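Local coordinates for Thiol:disulfide interchange protein DsbA (Neisseria meningitidis serogroup B, PDB 2ZNM) that probably acts as a disulfide oxidoreductase in the periplasm, forming or exchanging disulfides through a thioredoxin fold, at residues E25-F30 against Y56-H61; C34-H39 against A90-V95; S81-Q86 against K121-A126. All coordinates share one frame; numbering follows the deposited sequence.

Contact 1 pairs two parallel strands in the sheet of the thioredoxin fold, near the centre of the chain. A few residues beyond Phe30, the chain enters the 34-39 loop, which carries the predicted redox-active cysteines and meets helix 84-97 in contact 2. The same helix begins within contact 3, where Ser81 and Leu83, just ahead of its first turn, meet helix 120-127. The centres of contacts 1 and 2 lie about 18 Å apart, as do those of contacts 1 and 3. Contact 3 is centred about 17 Å from contact 2 and its redox loop. Contacts 1 and 3 touch where Thr59 OG1 packs 3.7 Å from Lys84 NZ.

Contact 1. Residues E25-F30 against Y56-H61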
loop_
_atom_site.group_PDB
_atom_site.type_symbol
_atom_site.label_atom_id
_atom_site.label_comp_id
_atom_site.label_asym_id
_atom_site.label_seq_id
_atom_site.Cartn_x
_atom_site.Cartn_y
_atom_site.Cartn_z
ATOM N N GLU A 25 -12.096 -4.213 -4.779
ATOM C CA GLU A 25 -10.833 -3.747 -4.226
ATOM C C GLU A 25 -9.773 -3.587 -5.296
ATOM O O GLU A 25 -9.657 -4.398 -6.214
ATOM C CB GLU A 25 -10.338 -4.712 -3.157
ATOM C CG GLU A 25 -9.052 -4.302 -2.432
ATOM C CD GLU A 25 -8.803 -5.196 -1.219
ATOM O OE1 GLU A 25 -9.415 -4.936 -0.156
ATOM O OE2 GLU A 25 -8.020 -6.169 -1.342
ATOM N N VAL A 26 -9.015 -2.507 -5.172
ATOM C CA VAL A 26 -7.760 -2.353 -5.894
ATOM C C VAL A 26 -6.683 -2.214 -4.820
ATOM O O VAL A 26 -6.580 -1.195 -4.136
ATOM C CB VAL A 26 -7.796 -1.159 -6.864
ATOM C CG1 VAL A 26 -6.461 -1.020 -7.599
ATOM C CG2 VAL A 26 -8.919 -1.334 -7.853
ATOM N N LEU A 27 -5.930 -3.286 -4.635
ATOM C CA LEU A 27 -4.946 -3.346 -3.578
ATOM C C LEU A 27 -3.555 -3.122 -4.146
ATOM O O LEU A 27 -3.145 -3.790 -5.115
ATOM C CB LEU A 27 -5.048 -4.687 -2.844
ATOM C CG LEU A 27 -3.904 -5.291 -2.023
ATOM C CD1 LEU A 27 -3.602 -4.478 -0.786
ATOM C CD2 LEU A 27 -4.286 -6.733 -1.655
ATOM N N GLU A 28 -2.849 -2.163 -3.551
ATOM C CA GLU A 28 -1.437 -1.907 -3.876
ATOM C C GLU A 28 -0.496 -2.297 -2.735
ATOM O O GLU A 28 -0.613 -1.772 -1.633
ATOM C CB GLU A 28 -1.223 -0.432 -4.234
ATOM C CG GLU A 28 0.065 -0.175 -4.992
ATOM C CD GLU A 28 0.615 1.239 -4.795
ATOM O OE1 GLU A 28 0.616 1.744 -3.648
ATOM O OE2 GLU A 28 1.065 1.841 -5.791
ATOM N N PHE A 29 0.426 -3.218 -3.000
ATOM C CA PHE A 29 1.592 -3.421 -2.105
ATOM C C PHE A 29 2.710 -2.458 -2.478
ATOM O O PHE A 29 3.080 -2.355 -3.650
ATOM C CB PHE A 29 2.112 -4.862 -2.148
ATOM C CG PHE A 29 1.139 -5.875 -1.610
ATOM C CD1 PHE A 29 0.219 -6.483 -2.450
ATOM C CD2 PHE A 29 1.139 -6.212 -0.257
ATOM C CE1 PHE A 29 -0.681 -7.411 -1.948
ATOM C CE2 PHE A 29 0.245 -7.128 0.245
ATOM C CZ PHE A 29 -0.661 -7.736 -0.592
ATOM N N PHE A 30 3.243 -1.762 -1.472
ATOM C CA PHE A 30 4.218 -0.698 -1.678
ATOM C C PHE A 30 5.317 -0.734 -0.604
ATOM O O PHE A 30 5.244 -1.495 0.368
ATOM C CB PHE A 30 3.512 0.666 -1.624
ATOM C CG PHE A 30 3.252 1.162 -0.222
ATOM C CD1 PHE A 30 2.211 0.655 0.523
ATOM C CD2 PHE A 30 4.076 2.130 0.357
ATOM C CE1 PHE A 30 1.983 1.089 1.811
ATOM C CE2 PHE A 30 3.853 2.568 1.642
ATOM C CZ PHE A 30 2.797 2.045 2.371
ATOM N N TYR A 56 -12.542 0.633 -4.957
ATOM C CA TYR A 56 -11.801 1.328 -3.879
ATOM C C TYR A 56 -10.327 0.922 -3.793
ATOM O O TYR A 56 -9.924 -0.147 -4.278
ATOM C CB TYR A 56 -12.496 1.159 -2.509
ATOM C CG TYR A 56 -12.354 -0.216 -1.899
ATOM C CD1 TYR A 56 -11.332 -0.495 -0.982
ATOM C CD2 TYR A 56 -13.240 -1.240 -2.240
ATOM C CE1 TYR A 56 -11.196 -1.772 -0.417
ATOM C CE2 TYR A 56 -13.116 -2.517 -1.681
ATOM C CZ TYR A 56 -12.095 -2.776 -0.775
ATOM O OH TYR A 56 -11.978 -4.042 -0.235
ATOM N N LEU A 57 -9.542 1.788 -3.159
ATOM C CA LEU A 57 -8.092 1.643 -3.039
ATOM C C LEU A 57 -7.688 1.124 -1.657
ATOM O O LEU A 57 -8.157 1.638 -0.640
ATOM C CB LEU A 57 -7.416 2.999 -3.293
ATOM C CG LEU A 57 -6.540 3.333 -4.519
ATOM C CD1 LEU A 57 -6.505 2.264 -5.621
ATOM C CD2 LEU A 57 -6.904 4.700 -5.070
ATOM N N ARG A 58 -6.821 0.112 -1.634
ATOM C CA ARG A 58 -6.227 -0.401 -0.402
ATOM C C ARG A 58 -4.706 -0.462 -0.584
ATOM O O ARG A 58 -4.219 -0.829 -1.656
ATOM C CB ARG A 58 -6.794 -1.803 -0.087
ATOM C CG ARG A 58 -6.154 -2.550 1.106
ATOM C CD ARG A 58 -6.662 -3.982 1.162
ATOM N NE ARG A 58 -6.082 -4.794 2.234
ATOM C CZ ARG A 58 -6.355 -6.092 2.421
ATOM N NH1 ARG A 58 -7.177 -6.734 1.596
ATOM N NH2 ARG A 58 -5.796 -6.762 3.423
ATOM N N THR A 59 -3.957 -0.103 0.454
ATOM C CA THR A 59 -2.504 -0.230 0.412
ATOM C C THR A 59 -1.962 -1.062 1.570
ATOM O O THR A 59 -2.496 -1.013 2.679
ATOM C CB THR A 59 -1.789 1.149 0.394
ATOM O OG1 THR A 59 -2.039 1.846 1.626
ATOM C CG2 THR A 59 -2.276 1.989 -0.779
ATOM N N GLU A 60 -0.903 -1.832 1.297
ATOM C CA GLU A 60 -0.183 -2.581 2.330
ATOM C C GLU A 60 1.322 -2.402 2.145
ATOM O O GLU A 60 1.841 -2.507 1.022
ATOM C CB GLU A 60 -0.539 -4.061 2.281
ATOM C CG GLU A 60 -2.045 -4.369 2.336
ATOM C CD GLU A 60 -2.669 -4.202 3.719
ATOM O OE1 GLU A 60 -3.905 -4.116 3.810
ATOM O OE2 GLU A 60 -1.944 -4.173 4.725
ATOM N N HIS A 61 2.025 -2.098 3.230
ATOM C CA HIS A 61 3.487 -2.100 3.173
ATOM C C HIS A 61 4.035 -3.534 3.148
ATOM O O HIS A 61 3.711 -4.374 3.981
ATOM C CB HIS A 61 4.121 -1.289 4.298
ATOM C CG HIS A 61 5.531 -0.882 4.016
ATOM N ND1 HIS A 61 5.912 0.436 3.863
ATOM C CD2 HIS A 61 6.649 -1.621 3.822
ATOM C CE1 HIS A 61 7.207 0.490 3.606
ATOM N NE2 HIS A 61 7.673 -0.745 3.563
#
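Glu25 and Arg58 meet on the face of the parallel strand pair that also carries Leu27, Phe29, Tyr56 and Glu60. Arg58 leaves the strand fully extended, CG trans to its backbone N (chi1 174°), which carries its guanidinium out beside the Glu25 carboxylate. NH1 binds OE2 of Glu25 at 3.1 Å on the syn side, with the carboxylate and guanidinium planes turned 74° apart. At the other edge of the guanidinium, in plane, NE donates to the anti lone pair of Glu60 OE1 at 2.8 Å. Two carboxylates, with Pro17 O as a further partner of NH1, restrict the rotation of the arginine. Leu27 lies alongside it, CD2 over one face of the guanidinium and CD1 3.5 Å from Glu60 CG. Tyr56 lays one ring face over Glu25 CA, and its OH comes close to Glu25 OE1, a weak pairing; Glu19 N bonds that OE1, and Gln20 N bonds Tyr56 OH. Helix 130-145 packs on this side through Leu142 and Met139.

On the opposite face helix 42-50 packs against Glu28, Leu57 and Thr59. The looser part here is the partly exposed Leu57 and Thr59, with few cross-strand contacts; Leu57 CD1 touches Val26 CG1 at 3.8 Å. At the far end Phe30 turns its ring back across the neighbouring strand (chi1 81°), so that CD1 comes 3.2 Å from Glu60 O, while the edge of the His61 ring faces it with centroids 4.9 Å apart.

Five backbone hydrogen bonds, from Val26 N to Tyr56 O (2.7 Å) through to Phe30 N to Glu60 O (3.0 Å), join the strands. With helix 42-50 as the crossover, they form the beta-alpha-beta unit of the thioredoxin fold.

Contact 2. Residues C34-H39 against A90-V95; sequences CVHCHH and AVFKAV
His39 and Phe92 bring their CA atoms within 5.7 Å, where an irregular loop passes beside the regular helix 84-97. The loop contains a type I turn from His36 to His39, and His39 itself has a positive phi (63°). No hydrogen bond links the two segments.

Phe92 makes most of the contact on the helix side; Cys34, His36 and His39 meet its ring. His39 O stands obliquely 3.5 Å from CD2, Cys34 O approaches CD1 at 3.7 Å, and the His36 imidazole points its edge at the ring face, offset from the centre. That offset edge-to-face pair has centroids 5.3 Å apart and planes at 76°, with ND1 of His36 lying 3.7 Å from CE1 of Phe92. The histidine reaches this place because its CG lies trans to its own carbonyl carbon (chi1 -58°), which swings the ring toward the helix. Beyond it, the His39 ring meets Phe92 CB at its edge and sets ND1 3.7 Å from Lys93 CB; the end of the lysine leads away from the loop. Tyr32 packs edge-to-face on Phe92, and Tyr96 OH bonds both Cys34 O and His36 N, tying the loop to the same helix.

The Cys34-Val35-His36-Cys37 sequence is the CXXC redox motif. The predicted disulfide is not formed here: Cys34 SG and Cys37 SG are 13.9 Å apart, and crystal neighbours touch the loop, which may influence its shape. Its docking against a helical layer is consistent with the redox site of DsbA-like thioredoxin-fold enzymes.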
loop_
_atom_site.group_PDB
_atom_site.type_symbol
_atom_site.label_atom_id
_atom_site.label_comp_id
_atom_site.label_asym_id
_atom_site.label_seq_id
_atom_site.Cartn_x
_atom_site.Cartn_y
_atom_site.Cartn_z
ATOM N N CYS A 34 10.235 3.216 -2.162
ATOM C CA CYS A 34 9.859 3.498 -3.551
ATOM C C CYS A 34 10.062 4.987 -3.786
ATOM O O CYS A 34 9.489 5.804 -3.073
ATOM C CB CYS A 34 8.395 3.110 -3.840
ATOM S SG CYS A 34 7.947 1.327 -3.681
ATOM N N VAL A 35 10.887 5.346 -4.765
ATOM C CA VAL A 35 11.284 6.745 -4.934
ATOM C C VAL A 35 10.370 7.493 -5.906
ATOM O O VAL A 35 10.284 7.172 -7.100
ATOM C CB VAL A 35 12.794 6.912 -5.289
ATOM C CG1 VAL A 35 13.174 8.403 -5.426
ATOM C CG2 VAL A 35 13.651 6.247 -4.218
ATOM N N HIS A 36 9.683 8.487 -5.352
ATOM C CA HIS A 36 8.732 9.309 -6.085
ATOM C C HIS A 36 9.204 10.732 -6.021
ATOM O O HIS A 36 9.634 11.202 -4.966
ATOM C CB HIS A 36 7.348 9.210 -5.452
ATOM C CG HIS A 36 6.821 7.813 -5.380
ATOM N ND1 HIS A 36 6.562 7.177 -4.186
ATOM C CD2 HIS A 36 6.503 6.929 -6.356
ATOM C CE1 HIS A 36 6.122 5.956 -4.427
ATOM N NE2 HIS A 36 6.067 5.783 -5.736
ATOM N N CYS A 37 9.086 11.438 -7.139
ATOM C CA CYS A 37 9.598 12.793 -7.218
ATOM C C CYS A 37 8.919 13.816 -6.284
ATOM O O CYS A 37 9.537 14.827 -5.928
ATOM C CB CYS A 37 9.647 13.274 -8.678
ATOM S SG CYS A 37 8.121 13.990 -9.331
ATOM N N HIS A 38 7.668 13.580 -5.884
ATOM C CA HIS A 38 7.031 14.515 -4.946
ATOM C C HIS A 38 6.712 13.888 -3.587
ATOM O O HIS A 38 5.926 14.449 -2.831
ATOM C CB HIS A 38 5.762 15.177 -5.537
ATOM C CG HIS A 38 6.013 16.031 -6.745
ATOM N ND1 HIS A 38 6.724 17.210 -6.695
ATOM C CD2 HIS A 38 5.626 15.878 -8.034
ATOM C CE1 HIS A 38 6.780 17.738 -7.904
ATOM N NE2 HIS A 38 6.115 16.951 -8.733
ATOM N N HIS A 39 7.328 12.742 -3.282
ATOM C CA HIS A 39 7.098 12.003 -2.021
ATOM C C HIS A 39 5.647 11.519 -1.889
ATOM O O HIS A 39 5.098 11.440 -0.783
ATOM C CB HIS A 39 7.502 12.822 -0.782
ATOM C CG HIS A 39 8.870 13.429 -0.866
ATOM N ND1 HIS A 39 10.014 12.737 -0.529
ATOM C CD2 HIS A 39 9.276 14.666 -1.235
ATOM C CE1 HIS A 39 11.067 13.521 -0.696
ATOM N NE2 HIS A 39 10.646 14.696 -1.123
ATOM N N ALA A 90 6.428 13.204 4.451
ATOM C CA ALA A 90 7.509 13.208 5.448
ATOM C C ALA A 90 8.054 11.805 5.785
ATOM O O ALA A 90 9.211 11.671 6.154
ATOM C CB ALA A 90 7.053 13.925 6.726
ATOM N N VAL A 91 7.233 10.765 5.656
ATOM C CA VAL A 91 7.704 9.398 5.889
ATOM C C VAL A 91 8.589 8.908 4.723
ATOM O O VAL A 91 9.705 8.421 4.942
ATOM C CB VAL A 91 6.549 8.401 6.172
ATOM C CG1 VAL A 91 7.095 6.991 6.378
ATOM C CG2 VAL A 91 5.739 8.837 7.391
ATOM N N PHE A 92 8.105 9.034 3.491
ATOM C CA PHE A 92 8.956 8.745 2.336
ATOM C C PHE A 92 10.319 9.429 2.452
ATOM O O PHE A 92 11.356 8.793 2.245
ATOM C CB PHE A 92 8.274 9.180 1.032
ATOM C CG PHE A 92 7.238 8.217 0.539
ATOM C CD1 PHE A 92 7.613 7.084 -0.178
ATOM C CD2 PHE A 92 5.892 8.451 0.767
ATOM C CE1 PHE A 92 6.664 6.195 -0.645
ATOM C CE2 PHE A 92 4.934 7.561 0.314
ATOM C CZ PHE A 92 5.321 6.430 -0.395
ATOM N N LYS A 93 10.311 10.720 2.791
ATOM C CA LYS A 93 11.510 11.547 2.759
ATOM C C LYS A 93 12.526 11.084 3.792
ATOM O O LYS A 93 13.729 11.142 3.555
ATOM C CB LYS A 93 11.150 13.014 2.998
ATOM C CG LYS A 93 12.350 13.969 3.004
ATOM C CD LYS A 93 11.927 15.423 3.044
ATOM C CE LYS A 93 12.931 16.261 3.788
ATOM N NZ LYS A 93 12.712 17.724 3.501
ATOM N N ALA A 94 12.028 10.647 4.943
ATOM C CA ALA A 94 12.866 10.175 6.032
ATOM C C ALA A 94 13.505 8.837 5.623
ATOM O O ALA A 94 14.684 8.613 5.845
ATOM C CB ALA A 94 12.028 10.028 7.293
ATOM N N VAL A 95 12.709 7.966 5.009
ATOM C CA VAL A 95 13.192 6.698 4.489
ATOM C C VAL A 95 14.233 6.938 3.367
ATOM O O VAL A 95 15.293 6.297 3.370
ATOM C CB VAL A 95 12.003 5.776 4.078
ATOM C CG1 VAL A 95 12.486 4.485 3.432
ATOM C CG2 VAL A 95 11.142 5.433 5.302
#

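Contact 3. Residues S81-Q86 against K121-A126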
loop_
_atom_site.group_PDB
_atom_site.type_symbol
_atom_site.label_atom_id
_atom_site.label_comp_id
_atom_site.label_asym_id
_atom_site.label_seq_id
_atom_site.Cartn_x
_atom_site.Cartn_y
_atom_site.Cartn_z
ATOM N N SER A 81 -4.206 6.452 11.889
ATOM C CA SER A 81 -4.322 7.782 12.488
ATOM C C SER A 81 -5.153 8.731 11.606
ATOM O O SER A 81 -5.584 9.790 12.056
ATOM C CB SER A 81 -2.936 8.369 12.772
ATOM O OG SER A 81 -2.139 8.407 11.593
ATOM N N GLY A 82 -5.392 8.322 10.363
ATOM C CA GLY A 82 -6.040 9.166 9.371
ATOM C C GLY A 82 -5.135 10.292 8.874
ATOM O O GLY A 82 -5.614 11.351 8.494
ATOM N N LEU A 83 -3.823 10.059 8.862
ATOM C CA LEU A 83 -2.860 11.110 8.520
ATOM C C LEU A 83 -2.101 10.867 7.208
ATOM O O LEU A 83 -1.004 11.378 7.027
ATOM C CB LEU A 83 -1.875 11.332 9.679
ATOM C CG LEU A 83 -2.361 12.026 10.956
ATOM C CD1 LEU A 83 -1.275 11.954 12.031
ATOM C CD2 LEU A 83 -2.782 13.480 10.728
ATOM N N LYS A 84 -2.691 10.112 6.289
ATOM C CA LYS A 84 -2.021 9.771 5.038
ATOM C C LYS A 84 -1.403 10.988 4.343
ATOM O O LYS A 84 -0.195 11.029 4.122
ATOM C CB LYS A 84 -2.965 9.014 4.095
ATOM C CG LYS A 84 -3.221 7.555 4.482
ATOM C CD LYS A 84 -3.922 6.801 3.346
ATOM C CE LYS A 84 -4.559 5.469 3.817
ATOM N NZ LYS A 84 -3.620 4.293 3.913
ATOM N N TYR A 85 -2.217 11.998 4.042
ATOM C CA TYR A 85 -1.744 13.140 3.238
ATOM C C TYR A 85 -0.908 14.141 4.004
ATOM O O TYR A 85 -0.161 14.903 3.405
ATOM C CB TYR A 85 -2.912 13.832 2.517
ATOM C CG TYR A 85 -3.811 12.834 1.832
ATOM C CD1 TYR A 85 -3.312 11.989 0.840
ATOM C CD2 TYR A 85 -5.149 12.704 2.202
ATOM C CE1 TYR A 85 -4.124 11.055 0.228
ATOM C CE2 TYR A 85 -5.971 11.767 1.595
ATOM C CZ TYR A 85 -5.451 10.950 0.616
ATOM O OH TYR A 85 -6.265 10.033 0.003
ATOM N N GLN A 86 -1.040 14.144 5.324
ATOM C CA GLN A 86 -0.272 15.058 6.174
ATOM C C GLN A 86 1.083 14.448 6.537
ATOM O O GLN A 86 2.038 15.174 6.790
ATOM C CB GLN A 86 -1.045 15.391 7.459
ATOM C CG GLN A 86 -2.315 16.237 7.292
ATOM C CD GLN A 86 -3.492 15.476 6.679
ATOM O OE1 GLN A 86 -4.353 16.072 6.017
ATOM N NE2 GLN A 86 -3.544 14.164 6.903
ATOM N N LYS A 121 2.067 13.368 17.761
ATOM C CA LYS A 121 1.464 12.728 18.932
ATOM C C LYS A 121 0.296 11.826 18.536
ATOM O O LYS A 121 0.177 10.714 19.050
ATOM C CB LYS A 121 1.005 13.780 19.949
ATOM C CG LYS A 121 2.110 14.274 20.867
ATOM C CD LYS A 121 1.701 15.487 21.691
ATOM C CE LYS A 121 2.897 16.032 22.464
ATOM N NZ LYS A 121 2.703 17.426 22.976
ATOM N N LYS A 122 -0.548 12.302 17.619
ATOM C CA LYS A 122 -1.667 11.501 17.096
ATOM C C LYS A 122 -1.183 10.284 16.312
ATOM O O LYS A 122 -1.742 9.193 16.429
ATOM C CB LYS A 122 -2.608 12.350 16.235
ATOM C CG LYS A 122 -3.744 11.554 15.615
ATOM C CD LYS A 122 -4.770 12.433 14.938
ATOM C CE LYS A 122 -6.125 11.726 14.897
ATOM N NZ LYS A 122 -6.688 11.462 16.267
ATOM N N LEU A 123 -0.139 10.486 15.516
ATOM C CA LEU A 123 0.485 9.414 14.770
ATOM C C LEU A 123 1.062 8.325 15.671
ATOM O O LEU A 123 0.971 7.136 15.353
ATOM C CB LEU A 123 1.596 9.974 13.884
ATOM C CG LEU A 123 2.264 8.995 12.920
ATOM C CD1 LEU A 123 1.217 8.297 12.070
ATOM C CD2 LEU A 123 3.287 9.705 12.054
HETATM N N MSE A 124 1.674 8.743 16.772
HETATM C CA MSE A 124 2.323 7.813 17.686
HETATM C C MSE A 124 1.332 7.060 18.575
HETATM O O MSE A 124 1.592 5.933 18.978
HETATM C CB MSE A 124 3.400 8.527 18.509
HETATM C CG MSE A 124 4.676 8.798 17.723
HETATM SE SE MSE A 124 5.370 7.203 16.777
HETATM C CE MSE A 124 4.836 7.583 14.947
ATOM N N ARG A 125 0.197 7.696 18.854
ATOM C CA ARG A 125 -0.933 7.069 19.539
ATOM C C ARG A 125 -1.446 5.889 18.712
ATOM O O ARG A 125 -1.720 4.828 19.249
ATOM C CB ARG A 125 -2.043 8.104 19.732
ATOM C CG ARG A 125 -2.545 8.239 21.150
ATOM C CD ARG A 125 -2.775 9.709 21.519
ATOM N NE ARG A 125 -3.643 10.405 20.561
ATOM C CZ ARG A 125 -3.586 11.711 20.292
ATOM N NH1 ARG A 125 -2.697 12.497 20.896
ATOM N NH2 ARG A 125 -4.422 12.233 19.406
ATOM N N ALA A 126 -1.556 6.075 17.399
ATOM C CA ALA A 126 -1.952 4.998 16.494
ATOM C C ALA A 126 -0.850 3.941 16.369
ATOM O O ALA A 126 -1.128 2.755 16.168
ATOM C CB ALA A 126 -2.301 5.553 15.118
#
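Ser81 meets Ala126 through their CB atoms at 3.7 Å, and the two residues also bring their CA atoms to 5.4 Å, the closest CA pair between the segments. The Ser81 hydroxyl stands between its backbone N and carbonyl carbon (chi1 56°), and from there OG lies 3.4 Å from Leu123 CD1, a methyl contact. Lys122 reaches alongside: its chain runs out extended and then bends at CE, which rests 3.5 Å from Ser81 O, whereas NZ stays 4.7 Å from that oxygen, too far for a bond. Leu83 contributes one methyl, CD1, which lies across the root of the Leu123 side chain, 3.9 Å from CB. The contact is van der Waals in kind, with no hydrogen bond between the segments.

Gly82 ends helix 69-81 in a Schellman motif, its phi of 72° being favoured by glycine, and Leu83 follows directly at the N-cap of helix 84-97. This tight helix-to-helix turn, with helix 120-127 laid against it, belongs to the helical part of the DsbA-like fold, the set of helices between strand 55-61 and strand 153-156.

Further out, Ser81 OG can bond Ala77 O or Val78 O in the last turn of helix 69-81, which keeps its polar bonding within that helix. Leu123 is buried against Ala77, Val78 and Phe118, so the same helix that carries Ser81 also packs the leucine beside it. On helix 120-127, Lys122 N bonds Asp119 OD1 near the helix start, while Ala126 O receives Ser129 OG near its end.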